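Local coordinates for protein putative conjugative transposon recombinase (Clostridium difficile, PDB 3G13) that probably binds DNA and exchanges its strands as a serine recombinase of a conjugative transposon, this piece being its resolvase-type N-terminal domain, at residues K40-A52 / E62-I76. Numbering follows the deposited sequence.
Sequences KEWVLADIYADEA and EDFQRMINDCMNGEI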
# COMPACT_ATOMS: atom_id res chain seq x y z
N LYS A 40 -32.52 9.30 -2.79
CA LYS A 40 -33.63 8.56 -3.39
C LYS A 40 -33.26 7.80 -4.66
O LYS A 40 -34.07 7.03 -5.18
CB LYS A 40 -34.82 9.49 -3.62
CG LYS A 40 -34.77 10.28 -4.89
CD LYS A 40 -35.88 11.33 -4.91
CE LYS A 40 -37.11 10.93 -5.77
NZ LYS A 40 -37.92 12.19 -6.10
N GLU A 41 -32.05 8.01 -5.18
CA GLU A 41 -31.56 7.17 -6.30
C GLU A 41 -31.06 5.80 -5.81
O GLU A 41 -30.70 4.92 -6.61
CB GLU A 41 -30.43 7.87 -7.04
CG GLU A 41 -30.77 9.30 -7.52
CD GLU A 41 -29.65 9.82 -8.43
OE1 GLU A 41 -28.77 10.55 -7.97
OE2 GLU A 41 -29.65 9.44 -9.61
N TRP A 42 -30.97 5.65 -4.49
CA TRP A 42 -30.44 4.44 -3.87
C TRP A 42 -31.55 3.67 -3.17
O TRP A 42 -32.57 4.25 -2.76
CB TRP A 42 -29.43 4.81 -2.78
CG TRP A 42 -28.17 5.51 -3.27
CD1 TRP A 42 -27.77 5.72 -4.56
CD2 TRP A 42 -27.15 6.06 -2.44
NE1 TRP A 42 -26.56 6.38 -4.59
CE2 TRP A 42 -26.16 6.61 -3.30
CE3 TRP A 42 -26.99 6.16 -1.06
CZ2 TRP A 42 -25.00 7.24 -2.80
CZ3 TRP A 42 -25.85 6.82 -0.55
CH2 TRP A 42 -24.87 7.34 -1.44
N VAL A 43 -31.32 2.38 -3.01
CA VAL A 43 -32.19 1.52 -2.20
C VAL A 43 -31.26 0.66 -1.35
O VAL A 43 -30.26 0.16 -1.85
CB VAL A 43 -33.21 0.68 -3.07
CG1 VAL A 43 -32.50 -0.24 -4.10
CG2 VAL A 43 -34.17 -0.15 -2.18
N LEU A 44 -31.58 0.56 -0.06
CA LEU A 44 -30.84 -0.28 0.88
C LEU A 44 -31.02 -1.76 0.52
O LEU A 44 -32.16 -2.25 0.43
CB LEU A 44 -31.29 -0.01 2.33
CG LEU A 44 -30.73 -0.85 3.50
CD1 LEU A 44 -29.22 -0.71 3.65
CD2 LEU A 44 -31.47 -0.48 4.79
N ALA A 45 -29.89 -2.43 0.26
CA ALA A 45 -29.86 -3.88 0.06
C ALA A 45 -29.92 -4.51 1.45
O ALA A 45 -30.94 -5.09 1.82
CB ALA A 45 -28.60 -4.31 -0.71
N ASP A 46 -28.87 -4.31 2.26
CA ASP A 46 -28.85 -4.86 3.58
C ASP A 46 -27.69 -4.26 4.36
O ASP A 46 -26.83 -3.54 3.82
CB ASP A 46 -28.81 -6.42 3.53
CG ASP A 46 -29.35 -7.08 4.81
OD1 ASP A 46 -29.76 -6.37 5.76
OD2 ASP A 46 -29.28 -8.32 4.89
N ILE A 47 -27.71 -4.51 5.66
CA ILE A 47 -26.63 -4.15 6.53
C ILE A 47 -26.01 -5.45 7.05
O ILE A 47 -26.72 -6.34 7.55
CB ILE A 47 -27.09 -3.17 7.62
CG1 ILE A 47 -27.55 -1.85 6.95
CG2 ILE A 47 -25.96 -2.96 8.70
CD1 ILE A 47 -28.19 -0.87 7.85
N TYR A 48 -24.71 -5.57 6.85
CA TYR A 48 -23.96 -6.77 7.18
C TYR A 48 -23.00 -6.41 8.28
O TYR A 48 -22.42 -5.32 8.25
CB TYR A 48 -23.21 -7.27 5.95
CG TYR A 48 -24.10 -7.59 4.77
CD1 TYR A 48 -24.49 -8.91 4.51
CD2 TYR A 48 -24.53 -6.58 3.90
CE1 TYR A 48 -25.29 -9.23 3.42
CE2 TYR A 48 -25.36 -6.88 2.79
CZ TYR A 48 -25.74 -8.21 2.57
OH TYR A 48 -26.53 -8.54 1.49
N ALA A 49 -22.82 -7.30 9.25
CA ALA A 49 -22.06 -6.97 10.44
C ALA A 49 -21.49 -8.20 11.14
O ALA A 49 -22.20 -9.19 11.37
CB ALA A 49 -22.92 -6.18 11.41
N ASP A 50 -20.19 -8.14 11.44
CA ASP A 50 -19.56 -9.14 12.30
C ASP A 50 -18.95 -8.47 13.49
O ASP A 50 -18.47 -7.34 13.39
CB ASP A 50 -18.46 -9.92 11.56
CG ASP A 50 -18.99 -10.73 10.42
OD1 ASP A 50 -19.75 -11.70 10.63
OD2 ASP A 50 -18.61 -10.41 9.28
N GLU A 51 -18.98 -9.17 14.62
CA GLU A 51 -18.34 -8.70 15.84
C GLU A 51 -16.82 -8.82 15.69
O GLU A 51 -16.35 -9.80 15.12
CB GLU A 51 -18.84 -9.49 17.05
CG GLU A 51 -18.43 -8.87 18.36
CD GLU A 51 -19.21 -9.43 19.53
OE1 GLU A 51 -20.44 -9.63 19.39
OE2 GLU A 51 -18.58 -9.67 20.60
N ALA A 52 -16.09 -7.81 16.15
CA ALA A 52 -14.61 -7.83 16.12
C ALA A 52 -13.96 -6.56 16.65
O ALA A 52 -14.59 -5.77 17.36
CB ALA A 52 -14.09 -8.10 14.70
N GLU A 62 -18.56 -14.47 9.12
CA GLU A 62 -19.76 -15.05 8.52
C GLU A 62 -20.64 -14.07 7.74
O GLU A 62 -21.07 -14.38 6.62
CB GLU A 62 -20.57 -15.83 9.57
CG GLU A 62 -19.74 -16.93 10.22
CD GLU A 62 -20.56 -18.15 10.61
OE1 GLU A 62 -21.82 -18.09 10.52
OE2 GLU A 62 -19.92 -19.18 10.99
N ASP A 63 -20.91 -12.89 8.31
CA ASP A 63 -21.76 -11.92 7.60
C ASP A 63 -21.02 -11.24 6.43
O ASP A 63 -21.63 -10.93 5.41
CB ASP A 63 -22.33 -10.89 8.55
CG ASP A 63 -23.85 -10.77 8.43
OD1 ASP A 63 -24.37 -9.66 8.64
OD2 ASP A 63 -24.52 -11.79 8.16
N PHE A 64 -19.71 -11.05 6.57
CA PHE A 64 -18.89 -10.62 5.43
C PHE A 64 -19.07 -11.60 4.28
O PHE A 64 -19.29 -11.20 3.13
CB PHE A 64 -17.40 -10.53 5.78
CG PHE A 64 -16.56 -9.97 4.65
CD1 PHE A 64 -16.43 -8.58 4.50
CD2 PHE A 64 -15.95 -10.81 3.72
CE1 PHE A 64 -15.68 -8.03 3.46
CE2 PHE A 64 -15.19 -10.28 2.66
CZ PHE A 64 -15.05 -8.89 2.53
N GLN A 65 -18.99 -12.89 4.58
CA GLN A 65 -19.16 -13.91 3.54
C GLN A 65 -20.56 -13.92 2.95
O GLN A 65 -20.72 -14.16 1.76
CB GLN A 65 -18.77 -15.31 4.03
CG GLN A 65 -17.27 -15.51 4.22
CD GLN A 65 -16.46 -15.24 2.94
OE1 GLN A 65 -16.77 -15.77 1.87
NE2 GLN A 65 -15.43 -14.39 3.06
N ARG A 66 -21.58 -13.68 3.79
CA ARG A 66 -22.96 -13.59 3.28
C ARG A 66 -23.04 -12.41 2.31
O ARG A 66 -23.59 -12.53 1.24
CB ARG A 66 -23.96 -13.45 4.44
CG ARG A 66 -25.43 -13.34 4.05
CD ARG A 66 -26.33 -13.23 5.28
NE ARG A 66 -26.17 -11.99 6.05
CZ ARG A 66 -26.92 -10.89 5.91
NH1 ARG A 66 -27.89 -10.83 5.00
NH2 ARG A 66 -26.69 -9.84 6.68
N MSE A 67 -22.42 -11.28 2.68
CA MSE A 67 -22.35 -10.15 1.78
C MSE A 67 -21.69 -10.44 0.43
O MSE A 67 -22.22 -10.07 -0.63
CB MSE A 67 -21.64 -8.99 2.45
CG MSE A 67 -22.08 -7.69 1.86
SE MSE A 67 -20.88 -6.33 2.48
CE MSE A 67 -19.76 -6.92 0.89
N ILE A 68 -20.52 -11.09 0.48
CA ILE A 68 -19.87 -11.52 -0.76
C ILE A 68 -20.79 -12.40 -1.61
O ILE A 68 -20.88 -12.17 -2.80
CB ILE A 68 -18.53 -12.24 -0.50
CG1 ILE A 68 -17.53 -11.28 0.19
CG2 ILE A 68 -17.97 -12.75 -1.81
CD1 ILE A 68 -17.17 -9.96 -0.62
N ASN A 69 -21.48 -13.38 -1.02
CA ASN A 69 -22.44 -14.21 -1.80
C ASN A 69 -23.59 -13.40 -2.41
O ASN A 69 -24.01 -13.65 -3.52
CB ASN A 69 -23.05 -15.36 -0.96
CG ASN A 69 -21.99 -16.31 -0.37
OD1 ASN A 69 -22.19 -16.85 0.74
ND2 ASN A 69 -20.89 -16.53 -1.08
N ASP A 70 -24.11 -12.42 -1.67
CA ASP A 70 -25.15 -11.54 -2.20
C ASP A 70 -24.63 -10.66 -3.34
O ASP A 70 -25.38 -10.36 -4.28
CB ASP A 70 -25.75 -10.68 -1.09
CG ASP A 70 -26.55 -11.51 -0.08
OD1 ASP A 70 -26.81 -12.70 -0.38
OD2 ASP A 70 -26.89 -11.00 1.00
N CYS A 71 -23.36 -10.26 -3.24
CA CYS A 71 -22.68 -9.56 -4.34
C CYS A 71 -22.58 -10.46 -5.58
O CYS A 71 -22.87 -10.01 -6.67
CB CYS A 71 -21.28 -9.04 -3.94
SG CYS A 71 -21.26 -7.61 -2.83
N MSE A 72 -22.17 -11.72 -5.39
CA MSE A 72 -22.06 -12.67 -6.52
C MSE A 72 -23.44 -12.97 -7.16
O MSE A 72 -23.52 -13.27 -8.35
CB MSE A 72 -21.31 -13.94 -6.11
CG MSE A 72 -19.83 -13.71 -5.69
SE MSE A 72 -18.76 -12.63 -6.99
CE MSE A 72 -18.86 -10.85 -6.13
N ASN A 73 -24.50 -12.81 -6.36
CA ASN A 73 -25.89 -12.99 -6.83
C ASN A 73 -26.56 -11.73 -7.42
O ASN A 73 -27.72 -11.79 -7.83
CB ASN A 73 -26.75 -13.54 -5.69
CG ASN A 73 -26.32 -14.94 -5.25
OD1 ASN A 73 -25.62 -15.65 -5.97
ND2 ASN A 73 -26.77 -15.35 -4.06
N GLY A 74 -25.85 -10.60 -7.47
CA GLY A 74 -26.39 -9.40 -8.11
C GLY A 74 -27.29 -8.54 -7.24
O GLY A 74 -28.04 -7.69 -7.75
N GLU A 75 -27.22 -8.72 -5.93
CA GLU A 75 -28.08 -7.96 -5.01
C GLU A 75 -27.51 -6.60 -4.60
O GLU A 75 -28.23 -5.78 -4.01
CB GLU A 75 -28.38 -8.78 -3.76
CG GLU A 75 -29.42 -9.84 -4.01
CD GLU A 75 -29.47 -10.89 -2.92
OE1 GLU A 75 -29.29 -10.54 -1.72
OE2 GLU A 75 -29.70 -12.07 -3.27
N ILE A 76 -26.23 -6.35 -4.91
CA ILE A 76 -25.54 -5.16 -4.36
C ILE A 76 -24.71 -4.49 -5.45
O ILE A 76 -23.97 -5.19 -6.16
CB ILE A 76 -24.63 -5.55 -3.16
CG1 ILE A 76 -25.46 -6.15 -2.00
CG2 ILE A 76 -23.76 -4.35 -2.67
CD1 ILE A 76 -24.63 -6.82 -0.92
O HOH W 1 -28.88 -8.07 -0.21
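Tyr-48 lays one face on Met-67 and meets Arg-66 at its CD1-CE1 side, joining edge strand 42-51 to helix 62-72 in the resolvase-type domain. Met-67, a selenomethionine, sets CG over the ring face, 3.4 Å from its centroid, a CH-pi contact, with SE oblique to the ring. The guanidinium of Arg-66, tilted 30° from the ring plane, lays one face against Tyr-48 CE1, and as a flat cation it can still point its N-H groups outward, in plane, to carboxylates. Ile-76 CD1 packs on Tyr-48 CE2, and Ala-45 is small enough to bring its CB near Ile-76 CG1.

Tyr-48 OH donates to the anti lone pair of Asp-70 OD2 at 2.5 Å, and a water links the same hydroxyl to Glu-75 OE1. N-H groups at a helix start lack a carbonyl one turn back, so a short carboxylate from the strand can take two: Asp-50 OD1 accepts from Asp-63 N (2.9 Å) and OD2 from Phe-64 N (3.0 Å), each by a syn lone pair, with Tyr-11 OH also bonded to OD2. In return, Asp-63 OD1 takes the Ala-49 N-H.

Arg-66 holds Asp-63 side-on through NE and NH2, while NH1 runs almost straight (172°) to Asp-46 OD2. With all three nitrogens engaged by carboxylates, the guanidinium is fixed in rotation against Tyr-48, and the two acids probably stabilise its positive charge.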